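Local coordinates for transcription termination factor FttA (Pyrococcus horikoshii, PDB 3AF6), which probably terminates transcription genome-wide by cutting nascent RNA at the RNA polymerase exit channel with a two-zinc nuclease site, then degrading the released RNA, at residues I44-P49 and I70-D75; P146-Q151 and A465-T470; N543-V548 and V581-H586; I615-E620 and R640-L645. All coordinates share one frame; numbering follows the deposited sequence.

Contact 1: I44-P49 and I70-D75; sequences IYVKNP and ISVRPD
Arg-73 crosses the ring of Tyr-45, a residue of the parallel strand, at a slant. Its CB lies 4.1 Å from Tyr-45 CE1; a bend at the second torsion (chi2 146°) then brings CD to 3.8 Å from the same CE1. Beyond CD the polar atoms take over. NE donates to Ser-71 OG at 3.0 Å, with the hydroxyl tilted out of the guanidinium plane, and NH1 adds a weak bond to the same oxygen. Tyr-45 OH lies near that plane, at its edge, and takes a weak bond from NH2 (3.4 Å). The ring and guanidinium planes stand 68° apart, and NH2 has its stronger partner in Glu-38, a salt bridge from strand 32-38. Below this polar layer the backbones are joined by Val-46 N to Arg-73 O (3.0 Å) and Ile-44 N to Ser-71 O. Val-46 CG2 packs at 3.9 Å from Val-72 CG2, the two side chains crossing. Lys-47 extends beside Asp-75, though its amine pairs with Glu-77. Helix 59-66 connects the two strands in a beta-alpha-beta crossover, and a parallel pair within a three-stranded mixed sheet is consistent with the type II KH fold assigned to the KHa unit.

Contact 2: P146-Q151 and A465-T470; sequences PPLQSQ and ATAIHT
Leu-148 and Thr-470 meet where the KH region joins the beta-CASP domain: the loop leading into helix 151-161 is laid along helix 462-471. The contact is made by apolar packing, with no hydrogen bond between the two segments. Leu-148 and Thr-470 bury the most surface in it. Leu-148 CB sits 3.6 Å from Ala-467 CB, and with CG turned beside the backbone N (chi1 -57°) the CD1 branch extends over the helix surface, 3.5 Å from Ala-467 CA and close to the methyl CG2 of Thr-470, whose side chain it crosses at about a right angle. The small Ala-467 lets the loop come near the helix backbone, and its methyl also touches Gln-149 O. Pro-147 slides past Thr-470 in the opposite sense, its CG 3.4 Å from Thr-470 CB. Thr-470 turns its OG1 back onto its own helix, where it donates to Ala-467 O at 2.7 Å; the hydroxyl is thus satisfied although Leu-148 CB and Pro-147 CG lie against it. At the other end of the loop Ser-150 rests its OG 3.7 Å from Ile-468 CG1. The same oxygen caps helix 151-161 by accepting from the N of Ile-153, and it is hydrogen-bonded to Glu-464, so a single hydroxyl links the start of helix 151-161 to the first turn of helix 462-471. Around the contact, Phe-492 and Leu-493 add loop side chains beside Thr-470 and Leu-148, whereas helix 282-301 covers Ile-468 and Ala-465, and helix 435-447 packs against Thr-466 and His-469.

Contact 3: N543-V548 and V581-H586; sequences NSIIFV and VNMEVH
The imidazole of His-586 presents its edge to Ser-544 OG, 4.0 Å from CD2, and to Glu-584 OE1, both near the ring plane; Ile-545 O approaches it obliquely. The hydroxyl is hydrogen-bonded to Thr-419 OG1 of helix 405-420. NE2 donates to Glu-584 OE1 at 3.1 Å (155° at the hydrogen), in the plane of the imidazole but well above that of the carboxylate. Val-415 of the same helix touches the His-586 side chain. The phenyl ring of Phe-547 lies on the other face of the sheet, where Val-585 CG1 meets its edge, 3.9 Å from CE2, while His-586 O is oblique to it. Ile-545 shares that face: its CB is 3.8 Å from Met-583 SD. The methionine CE lies 3.7 Å from Ser-544 C and near Asn-543 CB. Between the two faces the parallel backbones are joined by four hydrogen bonds, Glu-584 N to Asn-543 O, Ile-545 N to Glu-584 O, His-586 N to Ile-545 O at 2.8 Å, and Phe-547 N to His-586 O. They add strand 584-587 to the margin of the parallel beta-CASP sheet. The two faces therefore differ in chemistry: one is apolar, while on the other Glu-584 OE1 is shared between His-586 and a salt bridge from Arg-422. That bridge would probably favour the ionised carboxylate; the NE2 bond helps fix the turn of the imidazole.

Contact 4: I615-E620 and R640-L645; sequences ITVHGE and RAPNNL. With ZN (zinc ion), chain J; SO4 (sulfate ion), chain D.
Thr-616 N donates to Arg-640 O at 2.9 Å, the one direct hydrogen bond between the two segments. It belongs to a beta-alpha-beta crossover of the metallo-beta-lactamase fold, in which strands 613-617 and 638-640 run parallel and helix 621-635 connects them. A CA-H...O contact from Ile-615 CA to the same carbonyl supports it. Further along, the backbones separate and a water bridges them, donating to Thr-616 O (2.7 Å) and Pro-642 O (2.8 Å). Apolar packing centres on Pro-642, whose CD and CG lie against Ile-615 CG2, a methyl placed opposite the backbone N by chi1 of -59° for CG1; the two side chains cross at about a right angle. Ala-641 CB touches Thr-616 OG1, a hydroxyl that is hydrogen-bonded to Cys-624 O of the crossover helix. Metal binding comes from His-618, after Val-617: its NE2 is 2.5 Å from a zinc ion, which Asp-260, His-261 and Asp-367 also bind. Anion binding lies on the second segment, where Asn-644, also bonded to Glu-199 and Phe-197, holds a sulfate, probably from the crystallisation liquor, through ND2 to O2 at 2.7 Å.

How the contacts relate
Contacts 2 and 4 lie nearest the dinuclear zinc site, on opposite sides of the chain's centre, their nearest atoms about 18 Å apart. Contact 4 supplies a zinc ligand, His-618, whereas contact 2 is farther off: the side chain of Ile-468 is about 12 Å from that of His-258, a ligand of the other zinc. Contact 3, in the outer part of the beta-CASP sheet, comes within about 13 Å of contact 4 at the nearest atoms. Contact 1 is remote, its centre about 60 Å from that of contact 3. Contact 2 lies between these extremes, its centre about 33 Å from that of contact 1 and about 30 Å from that of contact 3.

Contact 1: I44-P49 and I70-D75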
# COMPACT_ATOMS: atom_id res chain seq x y z
N ILE A 44 26.31 7.06 -9.93
CA ILE A 44 27.63 7.26 -10.51
C ILE A 44 27.63 6.89 -11.99
O ILE A 44 27.78 5.72 -12.35
CB ILE A 44 28.69 6.39 -9.80
CG1 ILE A 44 28.75 6.74 -8.31
CG2 ILE A 44 30.05 6.60 -10.45
CD1 ILE A 44 29.70 5.88 -7.50
N TYR A 45 27.45 7.89 -12.85
CA TYR A 45 27.43 7.69 -14.30
C TYR A 45 28.83 7.47 -14.88
O TYR A 45 29.79 8.13 -14.48
CB TYR A 45 26.75 8.88 -14.99
CG TYR A 45 25.25 8.96 -14.80
CD1 TYR A 45 24.42 7.89 -15.16
CD2 TYR A 45 24.65 10.11 -14.28
CE1 TYR A 45 23.04 7.97 -15.02
CE2 TYR A 45 23.26 10.20 -14.14
CZ TYR A 45 22.47 9.13 -14.51
OH TYR A 45 21.10 9.22 -14.38
N VAL A 46 28.93 6.55 -15.84
CA VAL A 46 30.20 6.23 -16.48
C VAL A 46 30.01 5.97 -17.97
O VAL A 46 28.94 5.53 -18.40
CB VAL A 46 30.85 4.99 -15.85
CG1 VAL A 46 31.09 5.23 -14.36
CG2 VAL A 46 29.95 3.78 -16.05
N LYS A 47 31.05 6.23 -18.76
CA LYS A 47 30.99 6.01 -20.21
C LYS A 47 31.69 4.73 -20.65
O LYS A 47 32.58 4.77 -21.51
CB LYS A 47 31.58 7.21 -20.96
CG LYS A 47 30.68 8.43 -20.98
CD LYS A 47 31.23 9.52 -21.89
CE LYS A 47 30.26 10.70 -21.97
NZ LYS A 47 30.78 11.80 -22.83
N ASN A 48 31.28 3.61 -20.08
CA ASN A 48 31.85 2.30 -20.41
C ASN A 48 31.29 1.24 -19.46
O ASN A 48 31.03 1.51 -18.29
CB ASN A 48 33.37 2.33 -20.30
CG ASN A 48 33.84 2.74 -18.93
OD1 ASN A 48 33.48 3.81 -18.44
ND2 ASN A 48 34.66 1.91 -18.31
N PRO A 49 31.12 0.01 -19.97
CA PRO A 49 30.59 -1.10 -19.16
C PRO A 49 31.55 -1.59 -18.09
O PRO A 49 32.69 -1.12 -17.99
CB PRO A 49 30.30 -2.17 -20.21
CG PRO A 49 31.41 -1.95 -21.20
CD PRO A 49 31.42 -0.44 -21.34
N ILE A 70 24.50 2.65 -3.95
CA ILE A 70 25.03 3.17 -5.20
C ILE A 70 24.55 2.45 -6.45
O ILE A 70 24.53 1.22 -6.52
CB ILE A 70 26.58 3.15 -5.17
CG1 ILE A 70 27.06 1.77 -4.72
CG2 ILE A 70 27.10 4.22 -4.23
CD1 ILE A 70 28.56 1.67 -4.58
N SER A 71 24.14 3.24 -7.43
CA SER A 71 23.66 2.73 -8.70
C SER A 71 24.51 3.33 -9.81
O SER A 71 24.48 4.54 -10.04
CB SER A 71 22.20 3.11 -8.92
OG SER A 71 21.76 2.72 -10.21
N VAL A 72 25.29 2.48 -10.47
CA VAL A 72 26.15 2.93 -11.56
C VAL A 72 25.56 2.54 -12.91
O VAL A 72 25.27 1.37 -13.16
CB VAL A 72 27.56 2.33 -11.40
CG1 VAL A 72 27.48 0.82 -11.28
CG2 VAL A 72 28.43 2.74 -12.57
N ARG A 73 25.37 3.53 -13.77
CA ARG A 73 24.79 3.31 -15.08
C ARG A 73 25.64 4.00 -16.14
O ARG A 73 26.54 4.77 -15.82
CB ARG A 73 23.38 3.90 -15.12
CG ARG A 73 22.54 3.61 -13.89
CD ARG A 73 21.60 4.78 -13.58
NE ARG A 73 20.91 4.61 -12.31
CZ ARG A 73 20.16 5.55 -11.73
NH1 ARG A 73 19.57 5.30 -10.57
NH2 ARG A 73 20.02 6.73 -12.31
N PRO A 74 25.37 3.72 -17.43
CA PRO A 74 26.14 4.35 -18.51
C PRO A 74 25.75 5.81 -18.60
O PRO A 74 24.68 6.20 -18.13
CB PRO A 74 25.70 3.56 -19.73
CG PRO A 74 24.26 3.27 -19.43
CD PRO A 74 24.33 2.83 -17.98
N ASP A 75 26.60 6.63 -19.21
CA ASP A 75 26.28 8.04 -19.34
C ASP A 75 24.97 8.19 -20.11
O ASP A 75 24.76 7.51 -21.11
CB ASP A 75 27.41 8.78 -20.07
CG ASP A 75 27.30 10.29 -19.94
OD1 ASP A 75 26.33 10.87 -20.47
OD2 ASP A 75 28.19 10.89 -19.30

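Contact 2: P146-Q151 and A465-T470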
# COMPACT_ATOMS: atom_id res chain seq x y z
N PRO A 146 2.42 -10.53 -16.75
CA PRO A 146 1.43 -10.96 -15.76
C PRO A 146 0.12 -11.45 -16.38
O PRO A 146 -0.27 -10.99 -17.46
CB PRO A 146 1.24 -9.71 -14.89
CG PRO A 146 1.49 -8.60 -15.85
CD PRO A 146 2.71 -9.09 -16.61
N PRO A 147 -0.56 -12.39 -15.71
CA PRO A 147 -1.82 -12.96 -16.19
C PRO A 147 -2.92 -11.93 -16.42
O PRO A 147 -3.77 -12.10 -17.29
CB PRO A 147 -2.19 -13.95 -15.09
CG PRO A 147 -1.55 -13.36 -13.87
CD PRO A 147 -0.21 -12.93 -14.39
N LEU A 148 -2.89 -10.85 -15.65
CA LEU A 148 -3.88 -9.80 -15.76
C LEU A 148 -3.21 -8.49 -16.13
O LEU A 148 -2.09 -8.22 -15.70
CB LEU A 148 -4.62 -9.63 -14.44
CG LEU A 148 -5.32 -10.89 -13.93
CD1 LEU A 148 -5.76 -10.70 -12.49
CD2 LEU A 148 -6.49 -11.21 -14.83
N GLN A 149 -3.90 -7.69 -16.93
CA GLN A 149 -3.38 -6.40 -17.33
C GLN A 149 -4.05 -5.35 -16.45
O GLN A 149 -5.25 -5.44 -16.17
CB GLN A 149 -3.68 -6.15 -18.80
CG GLN A 149 -5.14 -6.33 -19.19
CD GLN A 149 -5.35 -6.32 -20.69
OE1 GLN A 149 -4.98 -7.27 -21.39
NE2 GLN A 149 -5.95 -5.25 -21.20
N SER A 150 -3.27 -4.36 -16.01
CA SER A 150 -3.76 -3.30 -15.13
C SER A 150 -3.70 -1.90 -15.74
O SER A 150 -2.62 -1.40 -16.07
CB SER A 150 -2.95 -3.30 -13.82
OG SER A 150 -3.04 -2.06 -13.15
N GLN A 151 -4.86 -1.27 -15.86
CA GLN A 151 -4.92 0.09 -16.39
C GLN A 151 -4.03 0.94 -15.51
O GLN A 151 -3.25 1.77 -15.99
CB GLN A 151 -6.36 0.63 -16.34
CG GLN A 151 -7.26 0.22 -17.50
CD GLN A 151 -8.58 -0.41 -17.06
OE1 GLN A 151 -8.67 -1.62 -16.84
NE2 GLN A 151 -9.62 0.42 -16.92
N ALA A 465 -8.04 -4.25 -8.98
CA ALA A 465 -7.14 -4.48 -7.85
C ALA A 465 -6.53 -5.87 -7.92
O ALA A 465 -5.34 -6.06 -7.61
CB ALA A 465 -7.89 -4.31 -6.54
N THR A 466 -7.34 -6.85 -8.31
CA THR A 466 -6.85 -8.22 -8.41
C THR A 466 -5.74 -8.30 -9.46
O THR A 466 -4.83 -9.11 -9.34
CB THR A 466 -7.97 -9.20 -8.78
OG1 THR A 466 -9.03 -9.11 -7.82
CG2 THR A 466 -7.44 -10.63 -8.79
N ALA A 467 -5.81 -7.44 -10.47
CA ALA A 467 -4.78 -7.47 -11.50
C ALA A 467 -3.44 -7.08 -10.89
O ALA A 467 -2.42 -7.71 -11.15
CB ALA A 467 -5.13 -6.51 -12.67
N ILE A 468 -3.47 -6.04 -10.07
CA ILE A 468 -2.26 -5.55 -9.43
C ILE A 468 -1.60 -6.63 -8.58
O ILE A 468 -0.37 -6.72 -8.52
CB ILE A 468 -2.58 -4.28 -8.62
CG1 ILE A 468 -3.10 -3.22 -9.60
CG2 ILE A 468 -1.37 -3.80 -7.86
CD1 ILE A 468 -3.52 -1.88 -8.99
N HIS A 469 -2.41 -7.45 -7.92
CA HIS A 469 -1.87 -8.53 -7.11
C HIS A 469 -0.99 -9.44 -7.96
O HIS A 469 0.16 -9.72 -7.61
CB HIS A 469 -3.01 -9.35 -6.49
CG HIS A 469 -3.63 -8.73 -5.28
ND1 HIS A 469 -4.32 -7.53 -5.33
CD2 HIS A 469 -3.64 -9.11 -3.98
CE1 HIS A 469 -4.73 -7.21 -4.11
NE2 HIS A 469 -4.32 -8.15 -3.28
N THR A 470 -1.53 -9.88 -9.10
CA THR A 470 -0.81 -10.77 -9.99
C THR A 470 0.44 -10.17 -10.62
O THR A 470 1.22 -10.89 -11.23
CB THR A 470 -1.71 -11.30 -11.12
OG1 THR A 470 -1.99 -10.25 -12.04
CG2 THR A 470 -3.02 -11.84 -10.53

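Contact 3: N543-V548 and V581-H586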
# COMPACT_ATOMS: atom_id res chain seq x y z
N ASN A 543 -32.44 -12.89 0.04
CA ASN A 543 -31.05 -12.46 -0.06
C ASN A 543 -30.34 -12.38 1.28
O ASN A 543 -30.98 -12.33 2.34
CB ASN A 543 -30.98 -11.08 -0.73
CG ASN A 543 -31.64 -11.06 -2.10
OD1 ASN A 543 -31.29 -11.84 -2.98
ND2 ASN A 543 -32.60 -10.15 -2.27
N SER A 544 -29.02 -12.36 1.23
CA SER A 544 -28.21 -12.28 2.43
C SER A 544 -27.06 -11.30 2.28
O SER A 544 -26.52 -11.10 1.19
CB SER A 544 -27.65 -13.66 2.79
OG SER A 544 -28.57 -14.40 3.58
N ILE A 545 -26.69 -10.68 3.40
CA ILE A 545 -25.57 -9.76 3.40
C ILE A 545 -24.58 -10.27 4.46
O ILE A 545 -24.98 -10.60 5.57
CB ILE A 545 -26.01 -8.30 3.70
CG1 ILE A 545 -24.86 -7.35 3.40
CG2 ILE A 545 -26.49 -8.16 5.14
CD1 ILE A 545 -25.22 -5.88 3.51
N ILE A 546 -23.31 -10.35 4.09
CA ILE A 546 -22.28 -10.84 5.00
C ILE A 546 -21.15 -9.83 5.18
O ILE A 546 -20.45 -9.49 4.22
CB ILE A 546 -21.67 -12.16 4.47
CG1 ILE A 546 -22.76 -13.22 4.29
CG2 ILE A 546 -20.60 -12.67 5.42
CD1 ILE A 546 -22.26 -14.48 3.61
N PHE A 547 -20.96 -9.35 6.40
CA PHE A 547 -19.87 -8.41 6.66
C PHE A 547 -18.64 -9.24 7.00
O PHE A 547 -18.70 -10.12 7.87
CB PHE A 547 -20.23 -7.46 7.81
CG PHE A 547 -21.34 -6.51 7.46
CD1 PHE A 547 -21.13 -5.48 6.54
CD2 PHE A 547 -22.62 -6.67 8.00
CE1 PHE A 547 -22.18 -4.64 6.14
CE2 PHE A 547 -23.66 -5.84 7.61
CZ PHE A 547 -23.44 -4.82 6.68
N VAL A 548 -17.54 -8.98 6.30
CA VAL A 548 -16.30 -9.71 6.50
C VAL A 548 -15.18 -8.74 6.83
O VAL A 548 -14.00 -9.05 6.65
CB VAL A 548 -15.91 -10.51 5.25
CG1 VAL A 548 -17.00 -11.51 4.91
CG2 VAL A 548 -15.67 -9.56 4.08
N VAL A 581 -34.80 -2.98 5.71
CA VAL A 581 -33.87 -4.11 5.77
C VAL A 581 -34.53 -5.39 6.26
O VAL A 581 -34.84 -5.53 7.45
CB VAL A 581 -32.65 -3.82 6.70
CG1 VAL A 581 -31.65 -4.96 6.60
CG2 VAL A 581 -32.00 -2.51 6.31
N ASN A 582 -34.75 -6.33 5.34
CA ASN A 582 -35.36 -7.61 5.68
C ASN A 582 -34.40 -8.75 5.41
O ASN A 582 -34.40 -9.76 6.12
CB ASN A 582 -36.64 -7.82 4.87
CG ASN A 582 -37.61 -6.67 5.00
OD1 ASN A 582 -37.88 -6.19 6.10
ND2 ASN A 582 -38.14 -6.22 3.87
N MET A 583 -33.57 -8.60 4.37
CA MET A 583 -32.58 -9.59 3.99
C MET A 583 -31.83 -10.02 5.25
O MET A 583 -31.83 -9.29 6.25
CB MET A 583 -31.58 -8.98 3.01
CG MET A 583 -30.65 -7.95 3.65
SD MET A 583 -29.48 -7.13 2.54
CE MET A 583 -29.16 -8.42 1.32
N GLU A 584 -31.20 -11.19 5.22
CA GLU A 584 -30.44 -11.68 6.38
C GLU A 584 -29.12 -10.95 6.57
O GLU A 584 -28.39 -10.69 5.60
CB GLU A 584 -30.14 -13.17 6.25
CG GLU A 584 -31.27 -14.08 6.71
CD GLU A 584 -30.76 -15.46 7.10
OE1 GLU A 584 -30.08 -16.10 6.27
OE2 GLU A 584 -31.03 -15.89 8.25
N VAL A 585 -28.81 -10.63 7.82
CA VAL A 585 -27.57 -9.93 8.15
C VAL A 585 -26.61 -10.85 8.92
O VAL A 585 -26.89 -11.25 10.05
CB VAL A 585 -27.86 -8.67 9.03
CG1 VAL A 585 -26.58 -7.88 9.26
CG2 VAL A 585 -28.92 -7.79 8.36
N HIS A 586 -25.49 -11.18 8.29
CA HIS A 586 -24.49 -12.06 8.91
C HIS A 586 -23.14 -11.37 9.04
O HIS A 586 -22.75 -10.58 8.18
CB HIS A 586 -24.30 -13.33 8.08
CG HIS A 586 -25.53 -14.16 7.95
ND1 HIS A 586 -26.09 -14.83 9.01
CD2 HIS A 586 -26.31 -14.42 6.88
CE1 HIS A 586 -27.17 -15.47 8.60
NE2 HIS A 586 -27.33 -15.24 7.31

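Contact 4: I615-E620 and R640-L645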
# COMPACT_ATOMS: atom_id res chain seq x y z
N ILE A 615 3.17 2.13 22.29
CA ILE A 615 2.11 3.12 22.18
C ILE A 615 1.00 2.53 21.32
O ILE A 615 1.20 2.24 20.14
CB ILE A 615 2.66 4.43 21.53
CG1 ILE A 615 3.80 4.98 22.40
CG2 ILE A 615 1.55 5.46 21.41
CD1 ILE A 615 4.55 6.13 21.75
N THR A 616 -0.16 2.32 21.93
CA THR A 616 -1.29 1.75 21.22
C THR A 616 -2.15 2.83 20.57
O THR A 616 -2.51 3.83 21.20
CB THR A 616 -2.15 0.92 22.17
OG1 THR A 616 -2.61 1.75 23.24
CG2 THR A 616 -1.35 -0.23 22.74
N VAL A 617 -2.48 2.60 19.30
CA VAL A 617 -3.28 3.53 18.53
C VAL A 617 -4.22 2.78 17.60
O VAL A 617 -4.35 1.56 17.68
CB VAL A 617 -2.38 4.44 17.66
CG1 VAL A 617 -1.42 5.22 18.53
CG2 VAL A 617 -1.61 3.59 16.64
N HIS A 618 -4.88 3.54 16.72
CA HIS A 618 -5.78 2.98 15.71
C HIS A 618 -6.77 1.96 16.29
O HIS A 618 -6.70 0.77 16.00
CB HIS A 618 -4.95 2.34 14.60
CG HIS A 618 -5.73 1.97 13.38
ND1 HIS A 618 -6.67 0.97 13.37
CD2 HIS A 618 -5.67 2.44 12.11
CE1 HIS A 618 -7.17 0.84 12.15
NE2 HIS A 618 -6.57 1.72 11.37
N GLY A 619 -7.69 2.44 17.11
CA GLY A 619 -8.69 1.58 17.71
C GLY A 619 -9.69 2.45 18.45
O GLY A 619 -9.39 3.60 18.75
N GLU A 620 -10.88 1.95 18.72
CA GLU A 620 -11.83 2.74 19.47
C GLU A 620 -11.11 3.11 20.77
O GLU A 620 -10.20 2.40 21.22
CB GLU A 620 -13.10 1.94 19.76
CG GLU A 620 -13.87 1.60 18.50
CD GLU A 620 -15.06 0.69 18.75
OE1 GLU A 620 -15.58 0.12 17.76
OE2 GLU A 620 -15.47 0.52 19.92
N ARG A 640 1.16 3.27 26.58
CA ARG A 640 0.31 4.45 26.58
C ARG A 640 -0.58 4.52 25.35
O ARG A 640 -0.16 4.14 24.25
CB ARG A 640 1.13 5.73 26.67
CG ARG A 640 0.24 6.93 26.96
CD ARG A 640 1.02 8.21 26.95
NE ARG A 640 2.22 8.10 27.76
CZ ARG A 640 3.05 9.11 27.99
NH1 ARG A 640 2.80 10.29 27.45
NH2 ARG A 640 4.13 8.93 28.73
N ALA A 641 -1.80 5.00 25.56
CA ALA A 641 -2.79 5.16 24.50
C ALA A 641 -3.09 6.66 24.38
O ALA A 641 -4.10 7.16 24.88
CB ALA A 641 -4.05 4.39 24.86
N PRO A 642 -2.20 7.39 23.70
CA PRO A 642 -2.31 8.83 23.49
C PRO A 642 -3.52 9.27 22.68
O PRO A 642 -4.09 8.48 21.92
CB PRO A 642 -1.00 9.16 22.79
CG PRO A 642 -0.83 7.97 21.92
CD PRO A 642 -1.14 6.83 22.85
N ASN A 643 -3.90 10.54 22.85
CA ASN A 643 -5.01 11.15 22.12
C ASN A 643 -4.39 11.94 20.97
O ASN A 643 -3.20 12.22 21.01
CB ASN A 643 -5.75 12.12 23.03
CG ASN A 643 -6.95 11.51 23.66
OD1 ASN A 643 -7.93 11.19 22.98
ND2 ASN A 643 -6.91 11.34 24.98
N ASN A 644 -5.17 12.27 19.95
CA ASN A 644 -4.60 13.07 18.87
C ASN A 644 -4.18 14.39 19.52
O ASN A 644 -4.81 14.83 20.47
CB ASN A 644 -5.62 13.37 17.75
CG ASN A 644 -6.09 12.12 17.02
OD1 ASN A 644 -5.31 11.21 16.74
ND2 ASN A 644 -7.37 12.08 16.67
N LEU A 645 -3.10 15.00 19.02
CA LEU A 645 -2.59 16.27 19.53
C LEU A 645 -1.78 16.10 20.81
O LEU A 645 -1.34 17.09 21.41
CB LEU A 645 -3.72 17.29 19.73
CG LEU A 645 -4.52 17.52 18.44
CD1 LEU A 645 -5.66 18.49 18.67
CD2 LEU A 645 -3.59 18.02 17.35
ZN ZN J . -6.61 1.41 8.89
S SO4 D . -9.37 14.68 17.71
O1 SO4 D . -10.11 15.96 17.66
O2 SO4 D . -8.82 14.39 16.39
O3 SO4 D . -8.28 14.80 18.69
O4 SO4 D . -10.27 13.60 18.12
O HOH W 1 -4.07 5.93 20.66